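Local structure of putative transcriptional regulator, LysR family (Vibrio parahaemolyticus, 3OXN) at residues 95-98 and 99-103; 133-136 and 137-140; 203-206 and 207-210. The protein probably regulates transcription as a DNA-binding LysR-type factor, this piece being its effector-binding domain rather than the part expected to hold DNA. All coordinates share one frame; numbering follows the deposited sequence.

Contact 1. Residues 95-98 and 99-103; sequences CLLS and KQHPL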
ATOM      1  N   CYS A  95     -14.577   2.589 -12.079  1.00 31.68           N
ATOM      2  CA  CYS A  95     -13.547   2.158 -13.023  1.00 30.51           C
ATOM      3  C   CYS A  95     -12.647   3.291 -13.485  1.00 33.62           C
ATOM      4  O   CYS A  95     -13.071   4.445 -13.556  1.00 35.09           O
ATOM      5  CB  CYS A  95     -14.189   1.504 -14.235  1.00 29.89           C
ATOM      6  SG  CYS A  95     -15.002   0.004 -13.755  1.00 37.44           S
ATOM      7  N   LEU A  96     -11.410   2.948 -13.823  1.00 29.96           N
ATOM      8  CA  LEU A  96     -10.432   3.916 -14.283  1.00 30.47           C
ATOM      9  C   LEU A  96      -9.884   3.447 -15.614  1.00 32.45           C
ATOM     10  O   LEU A  96      -9.400   2.322 -15.722  1.00 34.74           O
ATOM     11  CB  LEU A  96      -9.295   4.015 -13.265  1.00 33.71           C
ATOM     12  CG  LEU A  96      -9.142   5.188 -12.277  1.00 35.32           C
ATOM     13  CD1 LEU A  96     -10.427   5.967 -12.045  1.00 35.72           C
ATOM     14  CD2 LEU A  96      -8.540   4.708 -10.953  1.00 31.19           C
ATOM     15  N   LEU A  97      -9.955   4.294 -16.637  1.00 34.87           N
ATOM     16  CA  LEU A  97      -9.368   3.956 -17.940  1.00 36.65           C
ATOM     17  C   LEU A  97      -8.289   4.946 -18.346  1.00 34.85           C
ATOM     18  O   LEU A  97      -8.348   6.095 -17.974  1.00 37.04           O
ATOM     19  CB  LEU A  97     -10.428   3.929 -19.043  1.00 34.75           C
ATOM     20  CG  LEU A  97     -11.689   3.142 -18.753  1.00 32.26           C
ATOM     21  CD1 LEU A  97     -12.440   2.987 -20.031  1.00 36.46           C
ATOM     22  CD2 LEU A  97     -11.304   1.802 -18.207  1.00 33.60           C
ATOM     23  N   SER A  98      -7.320   4.496 -19.132  1.00 37.97           N
ATOM     24  CA  SER A  98      -6.330   5.395 -19.714  1.00 37.46           C
ATOM     25  C   SER A  98      -7.035   6.324 -20.680  1.00 36.11           C
ATOM     26  O   SER A  98      -8.036   5.951 -21.285  1.00 37.00           O
ATOM     27  CB  SER A  98      -5.247   4.598 -20.452  1.00 37.72           C
ATOM     28  OG  SER A  98      -4.400   5.450 -21.199  1.00 34.69           O
ATOM     29  N   LYS A  99      -6.517   7.536 -20.830  1.00 40.74           N
ATOM     30  CA  LYS A  99      -7.190   8.520 -21.667  1.00 42.38           C
ATOM     31  C   LYS A  99      -7.173   8.061 -23.121  1.00 43.90           C
ATOM     32  O   LYS A  99      -7.980   8.514 -23.923  1.00 46.97           O
ATOM     33  CB  LYS A  99      -6.552   9.897 -21.511  1.00 42.57           C
ATOM     34  CG  LYS A  99      -7.553  10.989 -21.175  1.00 50.57           C
ATOM     35  CD  LYS A  99      -8.798  10.893 -22.080  1.00 57.06           C
ATOM     36  CE  LYS A  99      -9.746  12.101 -21.904  1.00 61.10           C
ATOM     37  NZ  LYS A  99     -11.025  11.993 -22.716  1.00 57.53           N
ATOM     38  N   GLN A 100      -6.256   7.148 -23.447  1.00 45.25           N
ATOM     39  CA  GLN A 100      -6.173   6.560 -24.787  1.00 44.10           C
ATOM     40  C   GLN A 100      -6.695   5.131 -24.787  1.00 41.36           C
ATOM     41  O   GLN A 100      -6.258   4.303 -25.580  1.00 41.31           O
ATOM     42  CB  GLN A 100      -4.729   6.568 -25.322  1.00 43.73           C
ATOM     43  CG  GLN A 100      -4.034   7.919 -25.271  1.00 43.57           C
ATOM     44  CD  GLN A 100      -3.270   8.112 -23.982  1.00 45.31           C
ATOM     45  OE1 GLN A 100      -2.294   7.412 -23.724  1.00 44.85           O
ATOM     46  NE2 GLN A 100      -3.708   9.070 -23.163  1.00 49.13           N
ATOM     47  N   HIS A 101      -7.606   4.830 -23.875  1.00 39.29           N
ATOM     48  CA  HIS A 101      -8.279   3.551 -23.917  1.00 37.76           C
ATOM     49  C   HIS A 101      -9.389   3.708 -24.939  1.00 39.79           C
ATOM     50  O   HIS A 101      -9.940   4.801 -25.088  1.00 41.88           O
ATOM     51  CB  HIS A 101      -8.864   3.217 -22.559  1.00 36.95           C
ATOM     52  CG  HIS A 101      -9.436   1.839 -22.474  1.00 37.41           C
ATOM     53  ND1 HIS A 101     -10.580   1.468 -23.143  1.00 37.06           N
ATOM     54  CD2 HIS A 101      -9.026   0.745 -21.793  1.00 36.16           C
ATOM     55  CE1 HIS A 101     -10.849   0.204 -22.878  1.00 37.04           C
ATOM     56  NE2 HIS A 101      -9.923  -0.260 -22.061  1.00 35.24           N
ATOM     57  N   PRO A 102      -9.697   2.638 -25.681  1.00 38.11           N
ATOM     58  CA  PRO A 102     -10.794   2.724 -26.652  1.00 39.75           C
ATOM     59  C   PRO A 102     -12.101   3.295 -26.065  1.00 40.60           C
ATOM     60  O   PRO A 102     -12.684   4.220 -26.646  1.00 38.29           O
ATOM     61  CB  PRO A 102     -10.965   1.262 -27.105  1.00 38.87           C
ATOM     62  CG  PRO A 102      -9.577   0.696 -27.006  1.00 33.24           C
ATOM     63  CD  PRO A 102      -8.908   1.404 -25.843  1.00 37.12           C
ATOM     64  N   LEU A 103     -12.552   2.757 -24.932  1.00 40.23           N
ATOM     65  CA  LEU A 103     -13.841   3.152 -24.364  1.00 40.93           C
ATOM     66  C   LEU A 103     -13.774   4.461 -23.588  1.00 36.35           C
ATOM     67  O   LEU A 103     -14.742   4.820 -22.924  1.00 34.33           O
ATOM     68  CB  LEU A 103     -14.367   2.067 -23.420  1.00 36.89           C
ATOM     69  CG  LEU A 103     -14.315   0.643 -23.945  1.00 40.21           C
ATOM     70  CD1 LEU A 103     -14.561  -0.355 -22.820  1.00 39.37           C
ATOM     71  CD2 LEU A 103     -15.337   0.480 -25.059  1.00 45.57           C
TER

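Contact 2. Residues 133-136 and 137-140; sequences QALI and DKPQ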
ATOM      1  N   GLN A 133     -20.079 -11.727  -7.121  1.00 35.21           N
ATOM      2  CA  GLN A 133     -21.437 -12.189  -6.876  1.00 34.33           C
ATOM      3  C   GLN A 133     -22.482 -11.342  -7.613  1.00 37.12           C
ATOM      4  O   GLN A 133     -23.634 -11.763  -7.802  1.00 38.64           O
ATOM      5  CB  GLN A 133     -21.701 -12.194  -5.375  1.00 32.28           C
ATOM      6  CG  GLN A 133     -23.009 -12.821  -4.994  1.00 37.86           C
ATOM      7  CD  GLN A 133     -23.343 -14.048  -5.825  1.00 43.43           C
ATOM      8  OE1 GLN A 133     -24.492 -14.219  -6.236  1.00 45.59           O
ATOM      9  NE2 GLN A 133     -22.342 -14.906  -6.083  1.00 40.48           N
ATOM     10  N   ALA A 134     -22.069 -10.145  -8.033  1.00 36.21           N
ATOM     11  CA  ALA A 134     -22.936  -9.227  -8.765  1.00 32.40           C
ATOM     12  C   ALA A 134     -22.812  -9.539 -10.242  1.00 33.86           C
ATOM     13  O   ALA A 134     -23.736  -9.324 -11.022  1.00 28.62           O
ATOM     14  CB  ALA A 134     -22.524  -7.804  -8.496  1.00 32.31           C
ATOM     15  N   LEU A 135     -21.641 -10.051 -10.607  1.00 36.37           N
ATOM     16  CA  LEU A 135     -21.365 -10.488 -11.965  1.00 34.83           C
ATOM     17  C   LEU A 135     -21.549 -12.000 -12.105  1.00 32.69           C
ATOM     18  O   LEU A 135     -21.033 -12.589 -13.043  1.00 34.19           O
ATOM     19  CB  LEU A 135     -19.939 -10.098 -12.345  1.00 30.95           C
ATOM     20  CG  LEU A 135     -19.742  -8.936 -13.311  1.00 33.83           C
ATOM     21  CD1 LEU A 135     -20.882  -7.978 -13.246  1.00 35.30           C
ATOM     22  CD2 LEU A 135     -18.429  -8.239 -13.024  1.00 36.36           C
ATOM     23  N   ILE A 136     -22.288 -12.613 -11.180  1.00 30.74           N
ATOM     24  CA  ILE A 136     -22.375 -14.072 -11.090  1.00 32.26           C
ATOM     25  C   ILE A 136     -23.029 -14.759 -12.289  1.00 35.20           C
ATOM     26  O   ILE A 136     -22.769 -15.932 -12.539  1.00 39.97           O
ATOM     27  CB  ILE A 136     -23.063 -14.543  -9.782  1.00 33.61           C
ATOM     28  CG1 ILE A 136     -22.695 -15.989  -9.462  1.00 37.21           C
ATOM     29  CG2 ILE A 136     -24.564 -14.443  -9.889  1.00 32.65           C
ATOM     30  CD1 ILE A 136     -21.291 -16.190  -9.030  1.00 37.00           C
ATOM     31  N   ASP A 137     -23.865 -14.038 -13.033  1.00 36.62           N
ATOM     32  CA  ASP A 137     -24.588 -14.614 -14.172  1.00 34.38           C
ATOM     33  C   ASP A 137     -23.999 -14.192 -15.507  1.00 33.94           C
ATOM     34  O   ASP A 137     -24.627 -14.365 -16.547  1.00 37.21           O
ATOM     35  CB  ASP A 137     -26.066 -14.193 -14.151  1.00 39.44           C
ATOM     36  CG  ASP A 137     -26.855 -14.836 -13.011  1.00 43.49           C
ATOM     37  OD1 ASP A 137     -26.591 -16.026 -12.695  1.00 41.32           O
ATOM     38  OD2 ASP A 137     -27.747 -14.151 -12.444  1.00 43.54           O
ATOM     39  N   LYS A 138     -22.800 -13.627 -15.480  1.00 33.74           N
ATOM     40  CA  LYS A 138     -22.192 -13.087 -16.684  1.00 33.44           C
ATOM     41  C   LYS A 138     -20.980 -13.901 -17.109  1.00 36.23           C
ATOM     42  O   LYS A 138     -20.398 -14.638 -16.301  1.00 35.11           O
ATOM     43  CB  LYS A 138     -21.763 -11.635 -16.465  1.00 38.21           C
ATOM     44  CG  LYS A 138     -22.782 -10.750 -15.730  1.00 39.89           C
ATOM     45  CD  LYS A 138     -24.136 -10.676 -16.438  1.00 38.94           C
ATOM     46  CE  LYS A 138     -25.214 -10.182 -15.463  1.00 45.26           C
ATOM     47  NZ  LYS A 138     -24.964 -10.712 -14.058  1.00 43.04           N
ATOM     48  N   PRO A 139     -20.601 -13.783 -18.392  1.00 37.22           N
ATOM     49  CA  PRO A 139     -19.347 -14.386 -18.834  1.00 36.68           C
ATOM     50  C   PRO A 139     -18.240 -14.053 -17.857  1.00 34.94           C
ATOM     51  O   PRO A 139     -18.341 -13.098 -17.096  1.00 40.18           O
ATOM     52  CB  PRO A 139     -19.101 -13.691 -20.173  1.00 33.39           C
ATOM     53  CG  PRO A 139     -20.467 -13.493 -20.698  1.00 29.81           C
ATOM     54  CD  PRO A 139     -21.321 -13.153 -19.511  1.00 30.81           C
ATOM     55  N   GLN A 140     -17.186 -14.847 -17.874  1.00 37.02           N
ATOM     56  CA  GLN A 140     -15.997 -14.543 -17.102  1.00 38.33           C
ATOM     57  C   GLN A 140     -15.326 -13.313 -17.732  1.00 35.78           C
ATOM     58  O   GLN A 140     -15.312 -13.168 -18.952  1.00 34.52           O
ATOM     59  CB  GLN A 140     -15.053 -15.736 -17.200  1.00 37.60           C
ATOM     60  CG  GLN A 140     -14.595 -16.341 -15.898  1.00 43.61           C
ATOM     61  CD  GLN A 140     -14.159 -17.792 -16.103  1.00 53.82           C
ATOM     62  OE1 GLN A 140     -15.001 -18.679 -16.295  1.00 54.52           O
ATOM     63  NE2 GLN A 140     -12.840 -18.034 -16.092  1.00 50.45           N
TER

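Contact 3. Residues 203-206 and 207-210; sequences EHSP and AQEW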
ATOM      1  N   GLU A 203     -12.377   0.760  24.530  1.00 38.20           N
ATOM      2  CA  GLU A 203     -13.702   1.364  24.462  1.00 40.62           C
ATOM      3  C   GLU A 203     -13.800   2.612  25.321  1.00 46.77           C
ATOM      4  O   GLU A 203     -14.378   3.626  24.913  1.00 49.52           O
ATOM      5  CB  GLU A 203     -14.761   0.361  24.906  1.00 43.31           C
ATOM      6  CG  GLU A 203     -16.133   0.953  24.994  1.00 43.69           C
ATOM      7  CD  GLU A 203     -16.652   1.358  23.637  1.00 43.65           C
ATOM      8  OE1 GLU A 203     -17.044   0.457  22.866  1.00 43.33           O
ATOM      9  OE2 GLU A 203     -16.678   2.574  23.346  1.00 41.50           O
ATOM     10  N   HIS A 204     -13.234   2.531  26.521  1.00 49.90           N
ATOM     11  CA  HIS A 204     -13.357   3.609  27.492  1.00 49.16           C
ATOM     12  C   HIS A 204     -12.040   4.321  27.761  1.00 50.91           C
ATOM     13  O   HIS A 204     -11.858   4.937  28.812  1.00 53.77           O
ATOM     14  CB  HIS A 204     -13.999   3.100  28.784  1.00 50.68           C
ATOM     15  CG  HIS A 204     -15.487   2.973  28.691  1.00 51.55           C
ATOM     16  ND1 HIS A 204     -16.337   4.047  28.858  1.00 54.17           N
ATOM     17  CD2 HIS A 204     -16.274   1.910  28.406  1.00 51.60           C
ATOM     18  CE1 HIS A 204     -17.584   3.649  28.695  1.00 53.63           C
ATOM     19  NE2 HIS A 204     -17.575   2.356  28.415  1.00 59.59           N
ATOM     20  N   SER A 205     -11.123   4.246  26.807  1.00 47.17           N
ATOM     21  CA  SER A 205      -9.923   5.056  26.888  1.00 46.53           C
ATOM     22  C   SER A 205     -10.205   6.462  26.363  1.00 47.69           C
ATOM     23  O   SER A 205     -10.601   6.627  25.210  1.00 46.87           O
ATOM     24  CB  SER A 205      -8.785   4.423  26.102  1.00 45.35           C
ATOM     25  OG  SER A 205      -7.608   5.199  26.241  1.00 47.85           O
ATOM     26  N   PRO A 206     -10.006   7.479  27.217  1.00 48.53           N
ATOM     27  CA  PRO A 206     -10.139   8.903  26.864  1.00 47.03           C
ATOM     28  C   PRO A 206      -9.452   9.249  25.538  1.00 47.64           C
ATOM     29  O   PRO A 206      -9.994  10.051  24.767  1.00 48.12           O
ATOM     30  CB  PRO A 206      -9.415   9.613  28.007  1.00 46.38           C
ATOM     31  CG  PRO A 206      -9.509   8.666  29.167  1.00 47.23           C
ATOM     32  CD  PRO A 206      -9.588   7.279  28.618  1.00 46.03           C
ATOM     33  N   ALA A 207      -8.282   8.657  25.287  1.00 44.39           N
ATOM     34  CA  ALA A 207      -7.517   8.917  24.064  1.00 44.42           C
ATOM     35  C   ALA A 207      -8.090   8.187  22.845  1.00 43.17           C
ATOM     36  O   ALA A 207      -8.149   8.742  21.747  1.00 39.59           O
ATOM     37  CB  ALA A 207      -6.053   8.538  24.265  1.00 44.71           C
ATOM     38  N   GLN A 208      -8.508   6.941  23.047  1.00 42.96           N
ATOM     39  CA  GLN A 208      -9.118   6.162  21.979  1.00 40.40           C
ATOM     40  C   GLN A 208     -10.520   6.684  21.647  1.00 39.80           C
ATOM     41  O   GLN A 208     -10.897   6.751  20.477  1.00 40.47           O
ATOM     42  CB  GLN A 208      -9.156   4.666  22.327  1.00 40.41           C
ATOM     43  CG  GLN A 208      -7.791   4.021  22.621  1.00 41.10           C
ATOM     44  CD  GLN A 208      -6.795   4.098  21.453  1.00 41.22           C
ATOM     45  OE1 GLN A 208      -7.188   4.255  20.294  1.00 43.71           O
ATOM     46  NE2 GLN A 208      -5.500   3.981  21.762  1.00 33.86           N
ATOM     47  N   GLU A 209     -11.296   7.060  22.660  1.00 40.39           N
ATOM     48  CA  GLU A 209     -12.612   7.630  22.395  1.00 36.95           C
ATOM     49  C   GLU A 209     -12.403   8.907  21.611  1.00 37.80           C
ATOM     50  O   GLU A 209     -13.257   9.314  20.833  1.00 41.22           O
ATOM     51  CB  GLU A 209     -13.379   7.932  23.680  1.00 39.78           C
ATOM     52  CG  GLU A 209     -13.923   6.728  24.430  1.00 44.70           C
ATOM     53  CD  GLU A 209     -14.384   7.090  25.848  1.00 53.51           C
ATOM     54  OE1 GLU A 209     -14.150   8.246  26.275  1.00 48.86           O
ATOM     55  OE2 GLU A 209     -14.979   6.224  26.537  1.00 56.43           O
ATOM     56  N   TRP A 210     -11.258   9.545  21.810  1.00 38.45           N
ATOM     57  CA  TRP A 210     -10.973  10.788  21.105  1.00 38.67           C
ATOM     58  C   TRP A 210     -10.559  10.517  19.663  1.00 38.29           C
ATOM     59  O   TRP A 210     -11.094  11.118  18.736  1.00 37.86           O
ATOM     60  CB  TRP A 210      -9.900  11.614  21.833  1.00 41.95           C
ATOM     61  CG  TRP A 210      -9.367  12.730  20.984  1.00 41.28           C
ATOM     62  CD1 TRP A 210      -9.905  13.961  20.837  1.00 40.56           C
ATOM     63  CD2 TRP A 210      -8.215  12.693  20.133  1.00 44.34           C
ATOM     64  NE1 TRP A 210      -9.162  14.707  19.955  1.00 40.48           N
ATOM     65  CE2 TRP A 210      -8.111  13.951  19.508  1.00 40.46           C
ATOM     66  CE3 TRP A 210      -7.248  11.716  19.839  1.00 41.70           C
ATOM     67  CZ2 TRP A 210      -7.093  14.270  18.613  1.00 45.24           C
ATOM     68  CZ3 TRP A 210      -6.229  12.032  18.949  1.00 41.86           C
ATOM     69  CH2 TRP A 210      -6.159  13.298  18.348  1.00 43.02           C
TER
HETATM   70  O   HOH W   1     -15.893   6.607  29.484  1.00 47.88           O

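Contact 1. Residues 95-98 and 99-103
Ser-98 and His-101 are the two ends of a type I beta turn that brings the chain out of strand 93-98, and Lys-99 is the first of the two residues between them. Its side chain lies against Val-181 of the neighbouring strand and ends with NZ hydrogen-bonded to Asn-105 OD1. Gln-100, second at the corner, sends its backbone N toward Ser-98 OG at 3.4 Å, a weak hydrogen bond that ties the serine side chain to the bend. His-101 closes the turn: its N donates to Ser-98 O at 2.9 Å, approaching from above the carbonyl plane, 63° out of it. The turn brings His-101 CB within 3.9 Å of Leu-97 CB, and CG, trans to the backbone N (chi1 -173°), carries the ring alongside Leu-97. Leu-97 CD1 lies over one ring face, displaced toward the rim, as a CH-pi contact, 4.1 Å from the ring centroid and 18° off the normal. Past Pro-102, Leu-103 meets the same methyl from another direction, its CB 4.0 Å from Leu-97 CD1. Met-108 touches both leucines, extending the apolar cluster. Leu-103 also works through its backbone, whose N donates in the ring plane to His-101 ND1 at 3.0 Å. Because ND1 accepts this bond, while NE2 has a weak hydrogen bond to Pro-161 O, the buried imidazole is consistent with a neutral ring protonated at NE2. One histidine thus serves apolar packing through its face and a backbone hydrogen bond through its edge.

Contact 2. Residues 133-136 and 137-140
The carboxylate of Asp-137 has one face turned to the CG2 methyl of Ile-136, which sits almost squarely above it, 3.9 Å from CG and 3.8 Å from OD1. The carbonyl carbon of Ile-136 also lies near OD1. This is a van der Waals contact between neighbours in sequence, in which the two side chains run obliquely to one another. The rotamer of Ile-136 accounts for it: CG1 extends trans to the backbone N (chi1 -159°), which puts CG2 between the N and the carbonyl carbon, on the side where the next residue follows. A second flat group, the peptide carbonyl of Leu-135, is approached from above its plane, 56° out of it, by the backbone N of Lys-138. That hydrogen bond, 3.2 Å from Lys-138 N to Leu-135 O, closes a type I beta turn with Ile-136 and Asp-137 at its corners. The turn lies just beyond helix 125-134, in the connection that leads on to strand 142-146. Strands 117-120 and 142-146 are parallel neighbours in their sheet, so the helix between them makes a beta-alpha-beta crossover, and the bend reverses the chain on the way back to the sheet. The side chains at the two ends of the turn meet as well. Leu-135 CD1 comes within 4.2 Å of Lys-138 CG, the two side chains crossing at about a right angle. Leu-135 is the buried member and continues inward onto Tyr-113 and Phe-187, whereas Lys-138 also touches Leu-114 of helix 110-114. The lysine side chain, bent at chi2 and again at chi4, folds back over the turn, so that NZ comes 3.6 Å from the carbonyl oxygen of Ala-134 in the weakly bonded final turn of the helix.

Contact 3. Residues 203-206 and 207-210
Ser-205 O receives the backbone N of Glu-209 at 2.7 Å in a nearly linear bond (173°), the donor lying almost along the C=O axis. This is the i to i+4 pattern of a helix, here at the start of helix 206-227. One residue on, Trp-210 N reaches Pro-206 O at 3.3 Å, a weak bond, and it shares its hydrogen weakly with Ala-207 O. Pro-206 has no N-H to offer, and near the start of a helix, where the first N-H groups have no carbonyl of a preceding turn, this costs no helical bond.

The glutamate side chain turns back over the preceding loop. Glu-209 OE2 accepts a hydrogen bond from a water, 3.1 Å from the water oxygen. The same water lies in the plane of the His-204 ring, 2.7 Å from His-204 ND1, bridging imidazole and carboxylate. Ser-205 CB, meanwhile, packs on Gln-208 CG at 3.6 Å. Other polar ends have partners elsewhere in the chain: Glu-203 OE1 is salt-bridged to Arg-84, and Trp-210 NE1 donates to Glu-44 OE1.

Although Glu-203 O, itself an acceptor, is also nearby, the Glu-209 carboxylate probably gains from the partial positive charge of the helix start, and a water links it to the histidine.

Contacts 1 and 2 belong to one lobe, built round the sheet that holds strands 93-98 and 142-146; their centres are 22 Å apart and their nearest atoms about 9 Å, so they do not touch. Contact 3 belongs to the other lobe, beside the sheet that holds strand 20-25. It lies across the chain's centre from both, its own centre 45 Å from that of contact 1 and 44 Å from that of contact 2. All three are local bends at the ends of strands or helices. In relatives of this periplasmic-binding-protein-like fold the effector sits between the lobes, whereas these contacts lie 22 to 24 Å from the chain's centre.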